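Local coordinates for putative uncharacterized protein (Ustilago maydis, PDB 4GNX), which binds single-stranded DNA as the subunit of replication protein A that carries several OB-fold domains and a zinc site, at residues 163-168 with 175-180; 139-144 with 196-201. All blocks are in the same frame, centred on the assembly; numbering follows the deposited sequence.

Contact 1: residues 163-168 with 175-180. With nucleotides of chain G.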
loop_
_atom_site.group_PDB
_atom_site.type_symbol
_atom_site.label_atom_id
_atom_site.label_comp_id
_atom_site.label_asym_id
_atom_site.label_seq_id
_atom_site.Cartn_x
_atom_site.Cartn_y
_atom_site.Cartn_z
ATOM N N ARG C 163 11.646 10.719 -22.080
ATOM C CA ARG C 163 12.969 10.481 -22.666
ATOM C C ARG C 163 13.907 9.765 -21.692
ATOM O O ARG C 163 13.782 9.915 -20.480
ATOM C CB ARG C 163 13.597 11.778 -23.197
ATOM C CG ARG C 163 15.061 11.642 -23.582
ATOM C CD ARG C 163 15.629 12.908 -24.196
ATOM N NE ARG C 163 15.367 12.946 -25.632
ATOM C CZ ARG C 163 14.708 13.916 -26.248
ATOM N NH1 ARG C 163 14.256 14.958 -25.556
ATOM N NH2 ARG C 163 14.512 13.846 -27.558
ATOM N N GLU C 164 14.844 8.990 -22.240
ATOM C CA GLU C 164 15.748 8.174 -21.437
ATOM C C GLU C 164 17.204 8.559 -21.594
ATOM O O GLU C 164 17.683 8.751 -22.705
ATOM C CB GLU C 164 15.560 6.695 -21.758
ATOM C CG GLU C 164 14.299 6.139 -21.131
ATOM C CD GLU C 164 14.309 4.635 -21.004
ATOM O OE1 GLU C 164 15.321 4.002 -21.376
ATOM O OE2 GLU C 164 13.295 4.086 -20.517
ATOM N N LEU C 165 17.896 8.658 -20.463
ATOM C CA LEU C 165 19.318 8.967 -20.423
ATOM C C LEU C 165 20.072 7.773 -19.874
ATOM O O LEU C 165 19.555 7.046 -19.029
ATOM C CB LEU C 165 19.599 10.159 -19.499
ATOM C CG LEU C 165 18.599 11.299 -19.279
ATOM C CD1 LEU C 165 19.135 12.232 -18.213
ATOM C CD2 LEU C 165 18.304 12.066 -20.554
ATOM N N THR C 166 21.298 7.583 -20.347
ATOM C CA THR C 166 22.181 6.555 -19.795
ATOM C C THR C 166 23.248 7.235 -18.932
ATOM O O THR C 166 23.991 8.098 -19.416
ATOM C CB THR C 166 22.838 5.698 -20.903
ATOM O OG1 THR C 166 21.839 5.264 -21.827
ATOM C CG2 THR C 166 23.528 4.475 -20.311
ATOM N N LEU C 167 23.305 6.853 -17.659
ATOM C CA LEU C 167 24.246 7.439 -16.710
ATOM C C LEU C 167 25.265 6.415 -16.302
ATOM O O LEU C 167 24.945 5.233 -16.222
ATOM C CB LEU C 167 23.520 7.950 -15.471
ATOM C CG LEU C 167 22.437 8.983 -15.755
ATOM C CD1 LEU C 167 21.592 9.157 -14.508
ATOM C CD2 LEU C 167 23.044 10.304 -16.201
ATOM N N VAL C 168 26.483 6.881 -16.033
ATOM C CA VAL C 168 27.635 6.020 -15.770
ATOM C C VAL C 168 28.494 6.617 -14.646
ATOM O O VAL C 168 28.650 7.840 -14.562
ATOM C CB VAL C 168 28.479 5.854 -17.059
ATOM C CG1 VAL C 168 29.900 5.433 -16.743
ATOM C CG2 VAL C 168 27.836 4.855 -18.007
ATOM N N VAL C 175 23.030 2.905 -15.926
ATOM C CA VAL C 175 21.627 2.802 -15.522
ATOM C C VAL C 175 20.765 3.752 -16.355
ATOM O O VAL C 175 21.210 4.836 -16.723
ATOM C CB VAL C 175 21.448 3.063 -14.004
ATOM C CG1 VAL C 175 21.666 4.535 -13.660
ATOM C CG2 VAL C 175 20.078 2.595 -13.530
ATOM N N LYS C 176 19.544 3.335 -16.667
ATOM C CA LYS C 176 18.627 4.195 -17.412
ATOM C C LYS C 176 17.860 5.145 -16.470
ATOM O O LYS C 176 17.483 4.770 -15.353
ATOM C CB LYS C 176 17.654 3.368 -18.264
ATOM C CG LYS C 176 18.233 2.674 -19.497
ATOM C CD LYS C 176 18.383 1.173 -19.273
ATOM C CE LYS C 176 18.008 0.343 -20.504
ATOM N NZ LYS C 176 19.093 0.273 -21.518
ATOM N N LEU C 177 17.656 6.382 -16.916
ATOM C CA LEU C 177 16.830 7.338 -16.188
ATOM C C LEU C 177 15.835 8.012 -17.126
ATOM O O LEU C 177 16.213 8.520 -18.185
ATOM C CB LEU C 177 17.691 8.386 -15.492
ATOM C CG LEU C 177 16.971 9.383 -14.563
ATOM C CD1 LEU C 177 17.914 9.819 -13.449
ATOM C CD2 LEU C 177 16.402 10.601 -15.285
ATOM N N THR C 178 14.567 8.028 -16.728
ATOM C CA THR C 178 13.518 8.661 -17.531
ATOM C C THR C 178 13.272 10.126 -17.126
ATOM O O THR C 178 13.165 10.431 -15.934
ATOM C CB THR C 178 12.202 7.847 -17.460
ATOM O OG1 THR C 178 12.335 6.639 -18.226
ATOM C CG2 THR C 178 11.024 8.642 -17.979
ATOM N N LEU C 179 13.211 11.018 -18.118
ATOM C CA LEU C 179 12.692 12.373 -17.928
ATOM C C LEU C 179 11.272 12.415 -18.425
ATOM O O LEU C 179 10.939 11.766 -19.413
ATOM C CB LEU C 179 13.483 13.413 -18.722
ATOM C CG LEU C 179 15.006 13.472 -18.611
ATOM C CD1 LEU C 179 15.547 14.621 -19.442
ATOM C CD2 LEU C 179 15.449 13.602 -17.164
ATOM N N TRP C 180 10.439 13.202 -17.761
ATOM C CA TRP C 180 9.067 13.371 -18.181
ATOM C C TRP C 180 8.822 14.774 -18.631
ATOM O O TRP C 180 9.644 15.660 -18.391
ATOM C CB TRP C 180 8.135 13.051 -17.035
ATOM C CG TRP C 180 8.313 11.676 -16.435
ATOM C CD1 TRP C 180 9.000 11.345 -15.279
ATOM C CD2 TRP C 180 7.761 10.403 -16.928
ATOM N NE1 TRP C 180 8.927 10.002 -15.037
ATOM C CE2 TRP C 180 8.196 9.379 -15.984
ATOM C CE3 TRP C 180 6.979 10.028 -18.021
ATOM C CZ2 TRP C 180 7.864 8.043 -16.143
ATOM C CZ3 TRP C 180 6.648 8.679 -18.166
ATOM C CH2 TRP C 180 7.085 7.712 -17.249
ATOM P P DT G 6 4.891 7.464 -11.237
ATOM O OP1 DT G 6 4.380 6.421 -10.312
ATOM O OP2 DT G 6 6.358 7.685 -11.347
ATOM O "O5'" DT G 6 4.308 7.151 -12.688
ATOM C "C5'" DT G 6 2.973 6.627 -12.857
ATOM C "C4'" DT G 6 2.378 7.065 -14.178
ATOM O "O4'" DT G 6 2.419 8.506 -14.303
ATOM C "C3'" DT G 6 3.059 6.500 -15.424
ATOM O "O3'" DT G 6 2.070 5.980 -16.314
ATOM C "C2'" DT G 6 3.824 7.679 -16.003
ATOM C "C1'" DT G 6 3.071 8.902 -15.501
ATOM N N1 DT G 6 3.939 10.060 -15.182
ATOM C C2 DT G 6 3.797 11.221 -15.909
ATOM O O2 DT G 6 2.991 11.348 -16.817
ATOM N N3 DT G 6 4.642 12.236 -15.535
ATOM C C4 DT G 6 5.590 12.207 -14.530
ATOM O O4 DT G 6 6.279 13.199 -14.310
ATOM C C5 DT G 6 5.679 10.961 -13.804
ATOM C C7 DT G 6 6.672 10.837 -12.692
ATOM C C6 DT G 6 4.862 9.964 -14.163
ATOM P P DT G 7 2.096 4.411 -16.592
ATOM O OP1 DT G 7 0.848 4.017 -17.293
ATOM O OP2 DT G 7 2.457 3.745 -15.313
ATOM O "O5'" DT G 7 3.321 4.298 -17.605
ATOM C "C5'" DT G 7 3.313 5.010 -18.861
ATOM C "C4'" DT G 7 4.509 4.630 -19.705
ATOM O "O4'" DT G 7 5.730 5.074 -19.071
ATOM C "C3'" DT G 7 4.699 3.136 -19.951
ATOM O "O3'" DT G 7 5.272 2.975 -21.250
ATOM C "C2'" DT G 7 5.683 2.728 -18.868
ATOM C "C1'" DT G 7 6.563 3.963 -18.761
ATOM N N1 DT G 7 7.174 4.222 -17.442
ATOM C C2 DT G 7 8.513 4.537 -17.416
ATOM O O2 DT G 7 9.209 4.568 -18.416
ATOM N N3 DT G 7 9.012 4.810 -16.168
ATOM C C4 DT G 7 8.319 4.818 -14.973
ATOM O O4 DT G 7 8.905 5.082 -13.928
ATOM C C5 DT G 7 6.917 4.484 -15.074
ATOM C C7 DT G 7 6.090 4.451 -13.828
ATOM C C6 DT G 7 6.419 4.216 -16.289
#
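The backbone O of R163 accepts a hydrogen bond from L179 N at 2.7 Å, and T178 CA adds a CH...O contact to the same oxygen. R163 N returns the bond to L179 O. Two more such antiparallel hydrogen-bonded pairs follow, L165 with L177 and L167 with V175, so six backbone bonds join the strands. They form a beta hairpin of the OB-domain barrel; the strand directions make an angle of 147°.

L165, L167, V175, L177 and L179 make one face largely apolar. R163 also starts from it, but its end leads away and its NE bonds G146 O. L165 and L179 cross at about a right angle, with L165 CD2 3.9 Å from L179 CD1. With CG anti to the backbone N (chi1 -174°), L177 carries CD1 to L167 CD1, 3.9 Å away.

E164, T166, K176 and T178 take the other face. E164 CG passes 3.5 Å from T178 OG1, but both polar ends are held elsewhere: E164 OE2 by A265 N and K162, T178 OG1 by A265 O.

T178 CG2 sits 3.5 Å above the W180 ring, over its centre. The thymine of DT6 of chain G lies against the opposite face. DT7 of chain G places N3 3.4 Å from W180 CZ2. W180, away from the hairpin turn, thus lies against the bound DNA. Its NE1 bonds S215 OG, which would help fix the ring's rotation.

Strand 135-152 flanks 163-168 and strand 213-217 flanks 175-180. F201 of strand 198-207 packs on L165, L167 and L177.

Contact 2: residues 139-144 with 196-201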
loop_
_atom_site.group_PDB
_atom_site.type_symbol
_atom_site.label_atom_id
_atom_site.label_comp_id
_atom_site.label_asym_id
_atom_site.label_seq_id
_atom_site.Cartn_x
_atom_site.Cartn_y
_atom_site.Cartn_z
ATOM N N ILE C 139 24.634 11.061 -8.904
ATOM C CA ILE C 139 25.487 11.799 -9.846
ATOM C C ILE C 139 26.249 10.852 -10.797
ATOM O O ILE C 139 26.573 9.715 -10.436
ATOM C CB ILE C 139 26.463 12.752 -9.113
ATOM C CG1 ILE C 139 27.060 13.775 -10.093
ATOM C CG2 ILE C 139 27.516 11.965 -8.334
ATOM C CD1 ILE C 139 27.771 14.933 -9.431
ATOM N N GLY C 140 26.523 11.325 -12.012
ATOM C CA GLY C 140 27.262 10.543 -13.002
ATOM C C GLY C 140 27.393 11.245 -14.337
ATOM O O GLY C 140 26.792 12.301 -14.560
ATOM N N ILE C 141 28.187 10.656 -15.225
ATOM C CA ILE C 141 28.356 11.177 -16.573
ATOM C C ILE C 141 27.185 10.709 -17.414
ATOM O O ILE C 141 26.796 9.542 -17.347
ATOM C CB ILE C 141 29.676 10.690 -17.226
ATOM C CG1 ILE C 141 30.910 11.068 -16.370
ATOM C CG2 ILE C 141 29.812 11.200 -18.657
ATOM C CD1 ILE C 141 31.381 12.509 -16.467
ATOM N N LEU C 142 26.609 11.634 -18.179
ATOM C CA LEU C 142 25.659 11.295 -19.237
ATOM C C LEU C 142 26.423 10.690 -20.409
ATOM O O LEU C 142 27.344 11.307 -20.952
ATOM C CB LEU C 142 24.893 12.533 -19.715
ATOM C CG LEU C 142 24.046 12.365 -20.985
ATOM C CD1 LEU C 142 22.761 11.612 -20.686
ATOM C CD2 LEU C 142 23.739 13.708 -21.632
ATOM N N ASP C 143 26.040 9.478 -20.790
ATOM C CA ASP C 143 26.671 8.795 -21.909
ATOM C C ASP C 143 25.969 9.165 -23.224
ATOM O O ASP C 143 26.598 9.639 -24.178
ATOM C CB ASP C 143 26.652 7.281 -21.677
ATOM C CG ASP C 143 27.169 6.509 -22.864
ATOM O OD1 ASP C 143 28.397 6.533 -23.104
ATOM O OD2 ASP C 143 26.341 5.882 -23.558
ATOM N N SER C 144 24.657 8.946 -23.244
ATOM C CA SER C 144 23.804 9.235 -24.385
ATOM C C SER C 144 22.382 9.390 -23.869
ATOM O O SER C 144 22.105 9.161 -22.681
ATOM C CB SER C 144 23.870 8.092 -25.404
ATOM O OG SER C 144 23.475 6.862 -24.812
ATOM N N LYS C 196 29.394 14.894 -23.234
ATOM C CA LYS C 196 29.545 14.095 -22.005
ATOM C C LYS C 196 29.508 14.866 -20.672
ATOM O O LYS C 196 30.457 14.794 -19.880
ATOM C CB LYS C 196 30.822 13.249 -22.098
ATOM C CG LYS C 196 30.579 11.769 -22.338
ATOM C CD LYS C 196 30.175 11.427 -23.760
ATOM C CE LYS C 196 29.776 9.963 -23.812
ATOM N NZ LYS C 196 29.228 9.547 -25.130
ATOM N N PRO C 197 28.399 15.579 -20.405
ATOM C CA PRO C 197 28.379 16.408 -19.212
ATOM C C PRO C 197 28.227 15.562 -17.948
ATOM O O PRO C 197 27.929 14.367 -18.029
ATOM C CB PRO C 197 27.130 17.262 -19.422
ATOM C CG PRO C 197 26.201 16.363 -20.169
ATOM C CD PRO C 197 27.070 15.508 -21.048
ATOM N N VAL C 198 28.447 16.176 -16.792
ATOM C CA VAL C 198 28.050 15.554 -15.543
ATOM C C VAL C 198 26.640 16.025 -15.231
ATOM O O VAL C 198 26.332 17.214 -15.365
ATOM C CB VAL C 198 28.999 15.903 -14.375
ATOM C CG1 VAL C 198 28.581 15.154 -13.116
ATOM C CG2 VAL C 198 30.439 15.565 -14.735
ATOM N N LEU C 199 25.788 15.082 -14.838
ATOM C CA LEU C 199 24.438 15.401 -14.386
ATOM C C LEU C 199 24.233 14.962 -12.951
ATOM O O LEU C 199 24.605 13.842 -12.574
ATOM C CB LEU C 199 23.400 14.728 -15.266
ATOM C CG LEU C 199 23.423 15.074 -16.747
ATOM C CD1 LEU C 199 22.275 14.364 -17.457
ATOM C CD2 LEU C 199 23.366 16.578 -16.969
ATOM N N ALA C 200 23.631 15.852 -12.163
ATOM C CA ALA C 200 23.413 15.625 -10.735
ATOM C C ALA C 200 21.920 15.604 -10.413
ATOM O O ALA C 200 21.197 16.553 -10.715
ATOM C CB ALA C 200 24.127 16.690 -9.914
ATOM N N PHE C 201 21.465 14.528 -9.787
ATOM C CA PHE C 201 20.047 14.357 -9.512
ATOM C C PHE C 201 19.691 14.351 -8.029
ATOM O O PHE C 201 20.313 13.631 -7.231
ATOM C CB PHE C 201 19.547 13.082 -10.174
ATOM C CG PHE C 201 19.515 13.156 -11.668
ATOM C CD1 PHE C 201 20.643 12.854 -12.421
ATOM C CD2 PHE C 201 18.355 13.536 -12.331
ATOM C CE1 PHE C 201 20.618 12.927 -13.808
ATOM C CE2 PHE C 201 18.325 13.605 -13.719
ATOM C CZ PHE C 201 19.462 13.303 -14.459
#
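Three backbone hydrogen bonds join G140 and L142 to the segment 196-201. G140 and L199 bond both ways, as an antiparallel hydrogen-bonded pair. L199 N to G140 O is the shorter of the two at 3.0 Å. L142 N then reaches P197 O, also at 3.0 Å, just before strand 198-201 begins. I139 with A200 and I141 with V198 are the non-hydrogen-bonded pairs. I139 CA makes a CH...O contact to L199 O, and I141 CA one to P197 O. The short segments run antiparallel but strongly twisted, their directions 130° apart. This pairing is part of how the strands of the OB domain curl round, as in OB barrels generally.

The charged contact lies at the end of the pairing. K196 NZ donates to the backbone O of D143 at 2.8 Å, tilted 18° from the carbonyl plane. The side chains of D143 and K196 run side by side, pointing the same way. Their salt bridge is long, 3.7 Å from D143 OD1 to K196 NZ. The backbone oxygen is thus the nearer anchor for the ammonium. On its way there the lysine chain bends at chi2 (75°) and passes I141 CG2 and L142 O.

Apolar contacts fall on two faces. On one, I139 CG1 meets V198 CG1 at 3.7 Å, and I141 CD1 touches the other V198 methyl, CG2, at 3.6 Å. I139 CD1 also reaches A200 CB. On the other face, L142 CD2 packs on P197 CD at 3.8 Å, while L142 CB lies against L199 CD1.

Helix 229-242 covers the first face, with L234 on I139 and Y238 on I141. L165 of strand 159-168 packs on L142 and L199, and strand 220-224 borders 198-201 on its other side.

Overall arrangement
From the N terminus, 139-144 on strand 135-152 comes first. The chain then enters strand 159-168, turns, and returns as strand 174-180. Contact 1 closes this short hairpin. After helix 181-185 the chain reaches 196-201, and contact 2 closes a longer loop that holds the whole of contact 1. The two centres lie 10 Å apart. Strand 135-152 pairs with both 159-168 and 198-207, so contacts 1 and 2 belong to one curled sheet. D143 N probably bonds T166 O, and I141 N probably bonds V168 O. L177 CD1 packs on F201 CE2 in the interior. All four strands lie within one OB domain, whose sheet also takes in 213-217 and 220-224.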